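Long-range contacts in HIAXHD3 (Humicola insolens, PDB 3ZXK), which probably removes arabinofuranosyl side chains from xylan as a GH43 arabinofuranosidase, the enzyme used in work to introduce endo-xylanase activity: residues F23-V28 against Y90-D95; N160-V165 against Q179-A184; A408-W413 against I457-D462. One frame throughout, in Å; residues are numbered along the deposited sequence.

Contact 1. Residues F23-V28 against Y90-D95; sequences FRVGSV and YRRSND
Val-25 packs against the ring of Tyr-90, the two side chains crossing at about a right angle. Both methyl groups of the valine take part. CG2 lies 3.7 Å from Tyr-90 CD2, and CG1 reaches CD2 and CE2 of the same ring side. The tyrosine ring is brought there by its first torsion, which sets CG opposite the backbone N (chi1 174°). Phe-23 meets the same residue at its CB. It too crosses the tyrosine side chain at about a right angle, with CE2 3.9 Å from Tyr-90 CB. Val-25 CG2 also lies at the edge of this phenylalanine ring. The phenolic end of Tyr-90 is fixed within its own segment, where OH donates to Asp-95 OD1 at 2.6 Å. Leu-118 is a second partner of that hydroxyl. Replacing the tyrosine by an alanine would probably take away the ring packed on both Val-25 methyls and leave Asp-95 OD1 without this donor.

Arg-92 lies beside this apolar patch, its side chain bent at chi2 (66°). Its NH2 donates to Arg-24 O at 3.0 Å, in the carbonyl plane and on a lone pair. NH1 turns back to Tyr-90 O at 3.1 Å. Val-25 CG2 lies over one face of the guanidinium. Water 1 joins NH1 to Arg-24 O, and water 2 joins NH2 to Gly-26 N. The Arg-24 side chain leaves its backbone on the side away from 90-95, and its guanidinium forms a salt bridge with Asp-254 and bonds Gly-26 O through NH1. The contact joins edge strands of two neighbouring four-stranded antiparallel sheets, 21-25 and 87-91, as in the blades of the five-bladed beta-propeller typical of GH43 enzymes.

Contact 2. Residues N160-V165 against Q179-A184; sequences NPTINV and QQRVYA
Ile-163 and Tyr-183 form an antiparallel hydrogen-bonded pair, but one of the two expected bonds is displaced. Ile-163 N donates to Tyr-183 O at 2.9 Å, almost straight (173°). Ile-163 O instead accepts a weak, strongly bent bond from Val-182 N (2.8 Å, 127°). Arg-181 N is also near Ile-163 O but is badly angled for it. That N-H is satisfied by a side chain: Asn-164 OD1 accepts it at 2.9 Å, in the plane of the amide carbonyl. The first torsion of Asn-164 (chi1 -45°) sets CG beside its own backbone N and swings the amide toward the neighbouring strand. The asparagine thus fills a bonding place that the irregular backbone leaves to it. Regular pairing resumes at Val-165 and Gln-179, whose backbones bond in both directions. Val-165 N meets Gln-179 O at 3.0 Å, and Gln-179 N meets Val-165 O at 2.8 Å.

Apolar contacts close the rest. Val-182 CG2 touches Ile-163 CG2 and lies 3.9 Å from Val-165 CG2. Beyond the paired part, Thr-162 CG2 sits 3.6 Å from Ala-184 CB, and the alanine methyl lies over one face of the Arg-181 guanidinium, toward its rim.

Nearby, Asn-160 touches a bound xylose unit, and its ND2 donates to Glu-192 in the glycan pocket. Strands 163-168 and 175-183 form the outer hairpin of a four-stranded antiparallel sheet. Val-182 and Tyr-183 both face Ile-163, which makes the irregularity a classic beta bulge.

Contact 3. Residues A408-W413 against I457-D462; sequences AYIGVW and IWLRID
Ile-410 and Leu-459 bury the most surface here, and Val-412 comes next. The first two cross each other at a slant. Ile-410 offers its short branch, with CG2 at 4.2 Å from Leu-459 CB. With CG1 opposite the backbone N (chi1 -173°), the CG2 branch is the one left to meet the leucine.

Leu-459 uses a different part of its side chain to reach the backbone of the facing strand. CD1 lies 3.7 Å from Ile-410 O and 4.1 Å from Gly-411 CA. The leucine CG stands opposite its own carbonyl carbon (chi1 -63°), and chi2 then extends CD1 across. The methyl rests on the main chain of Gly-411. Leu-459 also touches Leu-387 of the adjacent strand 380-388.

The two strands run nearly antiparallel, at 170°, with segment axes 7.6 Å apart at the closest. They do not pair, because they belong to different sheets. Strand 406-415 lies in one antiparallel sheet and strand 457-464 in another, and the buried side chains between them form part of the core of a concanavalin A-like beta-sandwich. Consistent with this, the backbone bonds of Ile-410 and Val-412 go to strand 396-403, and that of Gly-411 to strand 418-429.

Val-412 extends the packing toward the start of 457-462. Its CG2 meets Ile-457 CD1 at 3.9 Å, the delta methyl being the far end of the isoleucine's long branch. The Arg-460 side chain leaves its backbone on the side away from 408-413. It grips Asp-462 side-on, with NE bonded to OD1 and NH2 to OD2, and makes cation-pi contacts with Tyr-480 and Tyr-489.

How the contacts relate
The contacts follow one another along the chain without overlap. Contacts 1 and 2 lie in the GH43 catalytic part of the chain, with centres about 28 Å apart and nearest atoms about 15 Å apart. Contact 1 joins edge strands of two sheets, whereas contact 2 lies within a single sheet, 145-183, that follows the sheet of strand 87-91 along the chain. Contact 3 belongs to the C-terminal concanavalin A-like part and links two sheets face to face. Its centre is about 43 Å from that of contact 1 and 49 Å from that of contact 2, across the centre of the chain. The glycan pocket has residues from both parts, including Asn-160 in contact 2 and Phe-469 and Trp-502 in the C-terminal part.

Contact 1. Residues F23-V28 against Y90-D95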
loop_
_atom_site.group_PDB
_atom_site.type_symbol
_atom_site.label_atom_id
_atom_site.label_comp_id
_atom_site.label_asym_id
_atom_site.label_seq_id
_atom_site.Cartn_x
_atom_site.Cartn_y
_atom_site.Cartn_z
ATOM N N PHE A 23 -12.428 5.935 -7.898
ATOM C CA PHE A 23 -13.236 6.578 -8.937
ATOM C C PHE A 23 -13.623 5.551 -9.973
ATOM O O PHE A 23 -13.097 4.446 -9.960
ATOM C CB PHE A 23 -12.518 7.795 -9.568
ATOM C CG PHE A 23 -11.203 7.461 -10.224
ATOM C CD1 PHE A 23 -10.016 7.460 -9.508
ATOM C CD2 PHE A 23 -11.158 7.117 -11.564
ATOM C CE1 PHE A 23 -8.807 7.119 -10.112
ATOM C CE2 PHE A 23 -9.948 6.802 -12.183
ATOM C CZ PHE A 23 -8.767 6.823 -11.467
ATOM N N ARG A 24 -14.559 5.914 -10.837
ATOM C CA ARG A 24 -15.038 4.992 -11.857
ATOM C C ARG A 24 -14.761 5.552 -13.230
ATOM O O ARG A 24 -14.933 6.760 -13.462
ATOM C CB ARG A 24 -16.549 4.786 -11.707
ATOM C CG ARG A 24 -17.122 3.826 -12.721
ATOM C CD ARG A 24 -18.581 3.502 -12.448
ATOM N NE ARG A 24 -19.451 4.674 -12.502
ATOM C CZ ARG A 24 -20.007 5.156 -13.611
ATOM N NH1 ARG A 24 -19.780 4.581 -14.795
ATOM N NH2 ARG A 24 -20.796 6.215 -13.548
ATOM N N VAL A 25 -14.312 4.684 -14.136
ATOM C CA VAL A 25 -14.312 4.995 -15.579
ATOM C C VAL A 25 -15.133 3.927 -16.255
ATOM O O VAL A 25 -14.719 2.764 -16.300
ATOM C CB VAL A 25 -12.888 4.994 -16.172
ATOM C CG1 VAL A 25 -12.938 5.462 -17.630
ATOM C CG2 VAL A 25 -11.959 5.876 -15.341
ATOM N N GLY A 26 -16.302 4.294 -16.766
ATOM C CA GLY A 26 -17.149 3.301 -17.427
ATOM C C GLY A 26 -17.515 2.163 -16.493
ATOM O O GLY A 26 -18.147 2.402 -15.461
ATOM N N SER A 27 -17.161 0.931 -16.882
ATOM C CA SER A 27 -17.443 -0.273 -16.105
ATOM C C SER A 27 -16.391 -0.620 -15.036
ATOM O O SER A 27 -16.537 -1.595 -14.298
ATOM C CB SER A 27 -17.620 -1.453 -17.070
ATOM O OG SER A 27 -18.700 -1.178 -17.925
ATOM N N VAL A 28 -15.345 0.192 -14.925
ATOM C CA VAL A 28 -14.205 -0.163 -14.091
ATOM C C VAL A 28 -14.003 0.831 -12.955
ATOM O O VAL A 28 -14.049 2.051 -13.170
ATOM C CB VAL A 28 -12.886 -0.246 -14.916
ATOM C CG1 VAL A 28 -11.751 -0.673 -13.993
ATOM C CG2 VAL A 28 -13.041 -1.208 -16.086
ATOM N N TYR A 90 -8.743 10.139 -13.701
ATOM C CA TYR A 90 -8.579 9.942 -15.134
ATOM C C TYR A 90 -9.210 11.111 -15.904
ATOM O O TYR A 90 -10.387 11.450 -15.688
ATOM C CB TYR A 90 -9.294 8.659 -15.526
ATOM C CG TYR A 90 -9.323 8.393 -17.001
ATOM C CD1 TYR A 90 -8.150 8.096 -17.713
ATOM C CD2 TYR A 90 -10.531 8.403 -17.685
ATOM C CE1 TYR A 90 -8.191 7.827 -19.084
ATOM C CE2 TYR A 90 -10.592 8.164 -19.041
ATOM C CZ TYR A 90 -9.423 7.859 -19.738
ATOM O OH TYR A 90 -9.515 7.597 -21.099
ATOM N N ARG A 91 -8.423 11.707 -16.792
ATOM C CA ARG A 91 -8.877 12.851 -17.570
ATOM C C ARG A 91 -9.337 12.337 -18.916
ATOM O O ARG A 91 -8.526 11.879 -19.720
ATOM C CB ARG A 91 -7.738 13.850 -17.743
ATOM C CG ARG A 91 -8.226 15.238 -18.114
ATOM C CD ARG A 91 -7.070 16.206 -18.214
ATOM N NE ARG A 91 -7.582 17.583 -18.242
ATOM C CZ ARG A 91 -6.811 18.665 -18.276
ATOM N NH1 ARG A 91 -5.473 18.552 -18.332
ATOM N NH2 ARG A 91 -7.362 19.869 -18.265
ATOM N N ARG A 92 -10.645 12.429 -19.168
ATOM C CA ARG A 92 -11.204 11.952 -20.442
ATOM C C ARG A 92 -10.694 12.722 -21.658
ATOM O O ARG A 92 -10.434 12.121 -22.708
ATOM C CB ARG A 92 -12.734 11.992 -20.415
ATOM C CG ARG A 92 -13.350 10.789 -19.722
ATOM C CD ARG A 92 -13.055 10.722 -18.244
ATOM N NE ARG A 92 -13.955 9.740 -17.628
ATOM C CZ ARG A 92 -13.967 9.452 -16.338
ATOM N NH1 ARG A 92 -13.090 10.036 -15.522
ATOM N NH2 ARG A 92 -14.839 8.568 -15.876
ATOM N N SER A 93 -10.527 14.034 -21.519
ATOM C CA SER A 93 -10.233 14.866 -22.702
ATOM C C SER A 93 -8.918 14.506 -23.394
ATOM O O SER A 93 -8.815 14.624 -24.618
ATOM C CB SER A 93 -10.263 16.345 -22.354
ATOM O OG SER A 93 -9.239 16.638 -21.431
ATOM N N ASN A 94 -7.933 14.047 -22.621
ATOM C CA ASN A 94 -6.690 13.599 -23.244
ATOM C C ASN A 94 -6.317 12.160 -22.898
ATOM O O ASN A 94 -5.168 11.774 -23.081
ATOM C CB ASN A 94 -5.527 14.563 -22.930
ATOM C CG ASN A 94 -5.228 14.625 -21.452
ATOM O OD1 ASN A 94 -5.954 14.051 -20.640
ATOM N ND2 ASN A 94 -4.146 15.279 -21.103
ATOM N N ASP A 95 -7.294 11.351 -22.459
ATOM C CA ASP A 95 -7.053 9.935 -22.130
ATOM C C ASP A 95 -5.780 9.717 -21.286
ATOM O O ASP A 95 -4.911 8.903 -21.627
ATOM C CB ASP A 95 -6.991 9.112 -23.443
ATOM C CG ASP A 95 -6.734 7.615 -23.211
ATOM O OD1 ASP A 95 -7.211 7.018 -22.211
ATOM O OD2 ASP A 95 -6.031 7.020 -24.044
HETATM O O HOH W 1 -13.894 9.192 -12.872
HETATM O O HOH W 2 -17.235 7.003 -16.558
#

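Contact 2. Residues N160-V165 against Q179-A184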
loop_
_atom_site.group_PDB
_atom_site.type_symbol
_atom_site.label_atom_id
_atom_site.label_comp_id
_atom_site.label_asym_id
_atom_site.label_seq_id
_atom_site.Cartn_x
_atom_site.Cartn_y
_atom_site.Cartn_z
ATOM N N ASN A 160 -4.209 20.681 6.288
ATOM C CA ASN A 160 -4.399 20.205 7.647
ATOM C C ASN A 160 -3.803 21.329 8.506
ATOM O O ASN A 160 -2.635 21.695 8.324
ATOM C CB ASN A 160 -3.684 18.855 7.875
ATOM C CG ASN A 160 -3.595 18.468 9.352
ATOM O OD1 ASN A 160 -3.549 19.328 10.244
ATOM N ND2 ASN A 160 -3.538 17.173 9.622
ATOM N N PRO A 161 -4.581 21.882 9.444
ATOM C CA PRO A 161 -5.865 21.459 9.967
ATOM C C PRO A 161 -7.081 22.050 9.259
ATOM O O PRO A 161 -8.231 21.703 9.598
ATOM C CB PRO A 161 -5.818 21.981 11.413
ATOM C CG PRO A 161 -5.050 23.254 11.302
ATOM C CD PRO A 161 -3.981 22.959 10.270
ATOM N N THR A 162 -6.828 22.933 8.294
ATOM C CA THR A 162 -7.882 23.608 7.532
ATOM C C THR A 162 -7.680 23.335 6.068
ATOM O O THR A 162 -6.576 22.955 5.631
ATOM C CB THR A 162 -7.897 25.122 7.789
ATOM O OG1 THR A 162 -6.598 25.650 7.521
ATOM C CG2 THR A 162 -8.217 25.391 9.237
ATOM N N ILE A 163 -8.762 23.475 5.300
ATOM C CA ILE A 163 -8.736 23.066 3.893
ATOM C C ILE A 163 -8.598 24.269 2.972
ATOM O O ILE A 163 -9.237 25.289 3.204
ATOM C CB ILE A 163 -9.975 22.220 3.510
ATOM C CG1 ILE A 163 -10.117 21.035 4.485
ATOM C CG2 ILE A 163 -9.857 21.690 2.076
ATOM C CD1 ILE A 163 -8.920 20.085 4.537
ATOM N N ASN A 164 -7.750 24.115 1.949
ATOM C CA ASN A 164 -7.569 25.088 0.860
ATOM C C ASN A 164 -7.939 24.451 -0.481
ATOM O O ASN A 164 -7.970 23.221 -0.596
ATOM C CB ASN A 164 -6.101 25.510 0.816
ATOM C CG ASN A 164 -5.566 25.806 2.188
ATOM O OD1 ASN A 164 -6.053 26.712 2.853
ATOM N ND2 ASN A 164 -4.614 24.988 2.651
ATOM N N VAL A 165 -8.219 25.273 -1.488
ATOM C CA VAL A 165 -8.435 24.763 -2.836
ATOM C C VAL A 165 -7.563 25.525 -3.813
ATOM O O VAL A 165 -7.646 26.759 -3.923
ATOM C CB VAL A 165 -9.925 24.849 -3.269
ATOM C CG1 VAL A 165 -10.106 24.576 -4.778
ATOM C CG2 VAL A 165 -10.789 23.927 -2.426
ATOM N N GLN A 179 -7.377 29.419 -3.075
ATOM C CA GLN A 179 -8.220 30.005 -2.026
ATOM C C GLN A 179 -7.878 29.316 -0.705
ATOM O O GLN A 179 -8.059 28.102 -0.557
ATOM C CB GLN A 179 -9.724 29.877 -2.337
ATOM C CG GLN A 179 -10.612 30.512 -1.274
ATOM C CD GLN A 179 -10.576 32.028 -1.320
ATOM O OE1 GLN A 179 -10.348 32.628 -2.386
ATOM N NE2 GLN A 179 -10.796 32.664 -0.170
ATOM N N GLN A 180 -7.393 30.088 0.256
ATOM C CA GLN A 180 -7.045 29.527 1.551
ATOM C C GLN A 180 -8.265 29.479 2.460
ATOM O O GLN A 180 -9.158 30.348 2.380
ATOM C CB GLN A 180 -5.928 30.336 2.209
ATOM C CG GLN A 180 -4.748 30.528 1.273
ATOM C CD GLN A 180 -3.415 30.527 1.983
ATOM O OE1 GLN A 180 -3.295 31.019 3.106
ATOM N NE2 GLN A 180 -2.395 29.966 1.324
ATOM N N ARG A 181 -8.291 28.454 3.311
ATOM C CA ARG A 181 -9.272 28.341 4.382
ATOM C C ARG A 181 -10.704 28.315 3.824
ATOM O O ARG A 181 -11.565 29.075 4.284
ATOM C CB ARG A 181 -9.061 29.489 5.399
ATOM C CG ARG A 181 -9.448 29.155 6.822
ATOM C CD ARG A 181 -9.148 30.338 7.753
ATOM N NE ARG A 181 -9.771 30.159 9.061
ATOM C CZ ARG A 181 -9.233 29.483 10.076
ATOM N NH1 ARG A 181 -8.042 28.909 9.943
ATOM N NH2 ARG A 181 -9.893 29.377 11.223
ATOM N N VAL A 182 -10.958 27.459 2.833
ATOM C CA VAL A 182 -12.322 27.241 2.324
ATOM C C VAL A 182 -13.193 26.537 3.365
ATOM O O VAL A 182 -14.424 26.574 3.277
ATOM C CB VAL A 182 -12.331 26.449 0.988
ATOM C CG1 VAL A 182 -11.389 27.107 -0.001
ATOM C CG2 VAL A 182 -11.969 24.947 1.158
ATOM N N TYR A 183 -12.538 25.834 4.298
ATOM C CA TYR A 183 -13.200 25.204 5.435
ATOM C C TYR A 183 -12.255 25.203 6.639
ATOM O O TYR A 183 -11.095 24.798 6.520
ATOM C CB TYR A 183 -13.606 23.738 5.136
ATOM C CG TYR A 183 -14.309 23.123 6.340
ATOM C CD1 TYR A 183 -15.598 23.544 6.702
ATOM C CD2 TYR A 183 -13.662 22.193 7.159
ATOM C CE1 TYR A 183 -16.226 23.024 7.817
ATOM C CE2 TYR A 183 -14.282 21.672 8.279
ATOM C CZ TYR A 183 -15.551 22.103 8.612
ATOM O OH TYR A 183 -16.152 21.558 9.724
ATOM N N ALA A 184 -12.771 25.636 7.787
ATOM C CA ALA A 184 -12.119 25.446 9.082
ATOM C C ALA A 184 -13.188 24.900 10.034
ATOM O O ALA A 184 -14.324 25.391 10.053
ATOM C CB ALA A 184 -11.548 26.751 9.607
#

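Contact 3. Residues A408-W413 against I457-D462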
loop_
_atom_site.group_PDB
_atom_site.type_symbol
_atom_site.label_atom_id
_atom_site.label_comp_id
_atom_site.label_asym_id
_atom_site.label_seq_id
_atom_site.Cartn_x
_atom_site.Cartn_y
_atom_site.Cartn_z
ATOM N N ALA A 408 11.536 -9.649 12.518
ATOM C CA ALA A 408 12.213 -10.915 12.803
ATOM C C ALA A 408 12.332 -11.615 11.480
ATOM O O ALA A 408 11.558 -11.332 10.543
ATOM C CB ALA A 408 11.405 -11.787 13.779
ATOM N N TYR A 409 13.266 -12.557 11.397
ATOM C CA TYR A 409 13.458 -13.312 10.180
ATOM C C TYR A 409 13.974 -14.719 10.419
ATOM O O TYR A 409 14.497 -15.011 11.500
ATOM C CB TYR A 409 14.358 -12.579 9.198
ATOM C CG TYR A 409 15.841 -12.409 9.503
ATOM C CD1 TYR A 409 16.741 -13.503 9.423
ATOM C CD2 TYR A 409 16.377 -11.146 9.767
ATOM C CE1 TYR A 409 18.108 -13.333 9.616
ATOM C CE2 TYR A 409 17.741 -10.956 9.954
ATOM C CZ TYR A 409 18.597 -12.066 9.899
ATOM O OH TYR A 409 19.946 -11.922 10.027
ATOM N N ILE A 410 13.777 -15.584 9.418
ATOM C CA ILE A 410 14.450 -16.868 9.374
ATOM C C ILE A 410 15.301 -16.818 8.099
ATOM O O ILE A 410 14.851 -16.318 7.046
ATOM C CB ILE A 410 13.473 -18.064 9.374
ATOM C CG1 ILE A 410 14.263 -19.376 9.509
ATOM C CG2 ILE A 410 12.556 -18.033 8.149
ATOM C CD1 ILE A 410 13.394 -20.579 9.810
ATOM N N GLY A 411 16.542 -17.268 8.180
ATOM C CA GLY A 411 17.414 -17.120 7.026
ATOM C C GLY A 411 18.663 -17.930 7.139
ATOM O O GLY A 411 18.768 -18.845 7.973
ATOM N N VAL A 412 19.599 -17.606 6.259
ATOM C CA VAL A 412 20.865 -18.318 6.178
ATOM C C VAL A 412 21.984 -17.318 6.403
ATOM O O VAL A 412 21.975 -16.216 5.833
ATOM C CB VAL A 412 21.063 -19.002 4.806
ATOM C CG1 VAL A 412 22.421 -19.732 4.712
ATOM C CG2 VAL A 412 19.927 -19.979 4.522
ATOM N N TRP A 413 22.889 -17.684 7.303
ATOM C CA TRP A 413 24.142 -16.955 7.534
ATOM C C TRP A 413 25.282 -17.790 6.987
ATOM O O TRP A 413 25.438 -18.981 7.330
ATOM C CB TRP A 413 24.366 -16.682 9.031
ATOM C CG TRP A 413 23.524 -15.573 9.586
ATOM C CD1 TRP A 413 22.428 -14.965 9.008
ATOM C CD2 TRP A 413 23.741 -14.904 10.845
ATOM N NE1 TRP A 413 21.941 -13.981 9.819
ATOM C CE2 TRP A 413 22.705 -13.888 10.955
ATOM C CE3 TRP A 413 24.672 -15.048 11.868
ATOM C CZ2 TRP A 413 22.632 -13.031 12.059
ATOM C CZ3 TRP A 413 24.605 -14.194 12.966
ATOM C CH2 TRP A 413 23.608 -13.213 13.063
ATOM N N ILE A 457 16.298 -24.364 -0.595
ATOM C CA ILE A 457 15.856 -24.130 0.772
ATOM C C ILE A 457 14.556 -23.345 0.785
ATOM O O ILE A 457 14.407 -22.362 0.055
ATOM C CB ILE A 457 16.943 -23.418 1.614
ATOM C CG1 ILE A 457 16.464 -23.204 3.052
ATOM C CG2 ILE A 457 17.332 -22.075 0.997
ATOM C CD1 ILE A 457 17.603 -23.056 4.036
ATOM N N TRP A 458 13.613 -23.790 1.606
ATOM C CA TRP A 458 12.307 -23.178 1.671
ATOM C C TRP A 458 12.158 -22.561 3.018
ATOM O O TRP A 458 12.424 -23.202 4.052
ATOM C CB TRP A 458 11.217 -24.213 1.477
ATOM C CG TRP A 458 11.291 -24.957 0.162
ATOM C CD1 TRP A 458 12.350 -25.726 -0.347
ATOM C CD2 TRP A 458 10.203 -25.111 -0.821
ATOM N NE1 TRP A 458 12.006 -26.276 -1.566
ATOM C CE2 TRP A 458 10.735 -25.945 -1.903
ATOM C CE3 TRP A 458 8.899 -24.626 -0.921
ATOM C CZ2 TRP A 458 9.971 -26.284 -3.017
ATOM C CZ3 TRP A 458 8.145 -24.968 -2.049
ATOM C CH2 TRP A 458 8.673 -25.778 -3.074
ATOM N N LEU A 459 11.756 -21.305 3.013
ATOM C CA LEU A 459 11.633 -20.515 4.219
ATOM C C LEU A 459 10.195 -20.034 4.363
ATOM O O LEU A 459 9.665 -19.354 3.465
ATOM C CB LEU A 459 12.602 -19.327 4.180
ATOM C CG LEU A 459 14.089 -19.704 4.143
ATOM C CD1 LEU A 459 14.948 -18.444 3.997
ATOM C CD2 LEU A 459 14.493 -20.538 5.380
ATOM N N ARG A 460 9.610 -20.316 5.516
ATOM C CA ARG A 460 8.194 -20.096 5.745
ATOM C C ARG A 460 7.895 -19.212 6.940
ATOM O O ARG A 460 8.428 -19.428 8.022
ATOM C CB ARG A 460 7.511 -21.467 5.916
ATOM C CG ARG A 460 6.032 -21.458 6.321
ATOM C CD ARG A 460 5.411 -22.848 6.247
ATOM N NE ARG A 460 4.440 -22.986 7.329
ATOM C CZ ARG A 460 4.047 -24.147 7.843
ATOM N NH1 ARG A 460 4.486 -25.286 7.325
ATOM N NH2 ARG A 460 3.181 -24.163 8.848
ATOM N N ILE A 461 7.015 -18.239 6.730
ATOM C CA ILE A 461 6.596 -17.302 7.782
ATOM C C ILE A 461 5.084 -17.456 7.969
ATOM O O ILE A 461 4.306 -17.186 7.038
ATOM C CB ILE A 461 6.906 -15.832 7.407
ATOM C CG1 ILE A 461 8.406 -15.576 7.167
ATOM C CG2 ILE A 461 6.405 -14.869 8.481
ATOM C CD1 ILE A 461 8.708 -14.193 6.623
ATOM N N ASP A 462 4.648 -17.857 9.156
ATOM C CA ASP A 462 3.184 -17.976 9.416
ATOM C C ASP A 462 2.804 -16.771 10.268
ATOM O O ASP A 462 3.111 -16.727 11.463
ATOM C CB ASP A 462 2.824 -19.272 10.178
ATOM C CG ASP A 462 2.872 -20.522 9.315
ATOM O OD1 ASP A 462 3.410 -20.450 8.188
ATOM O OD2 ASP A 462 2.391 -21.594 9.792
#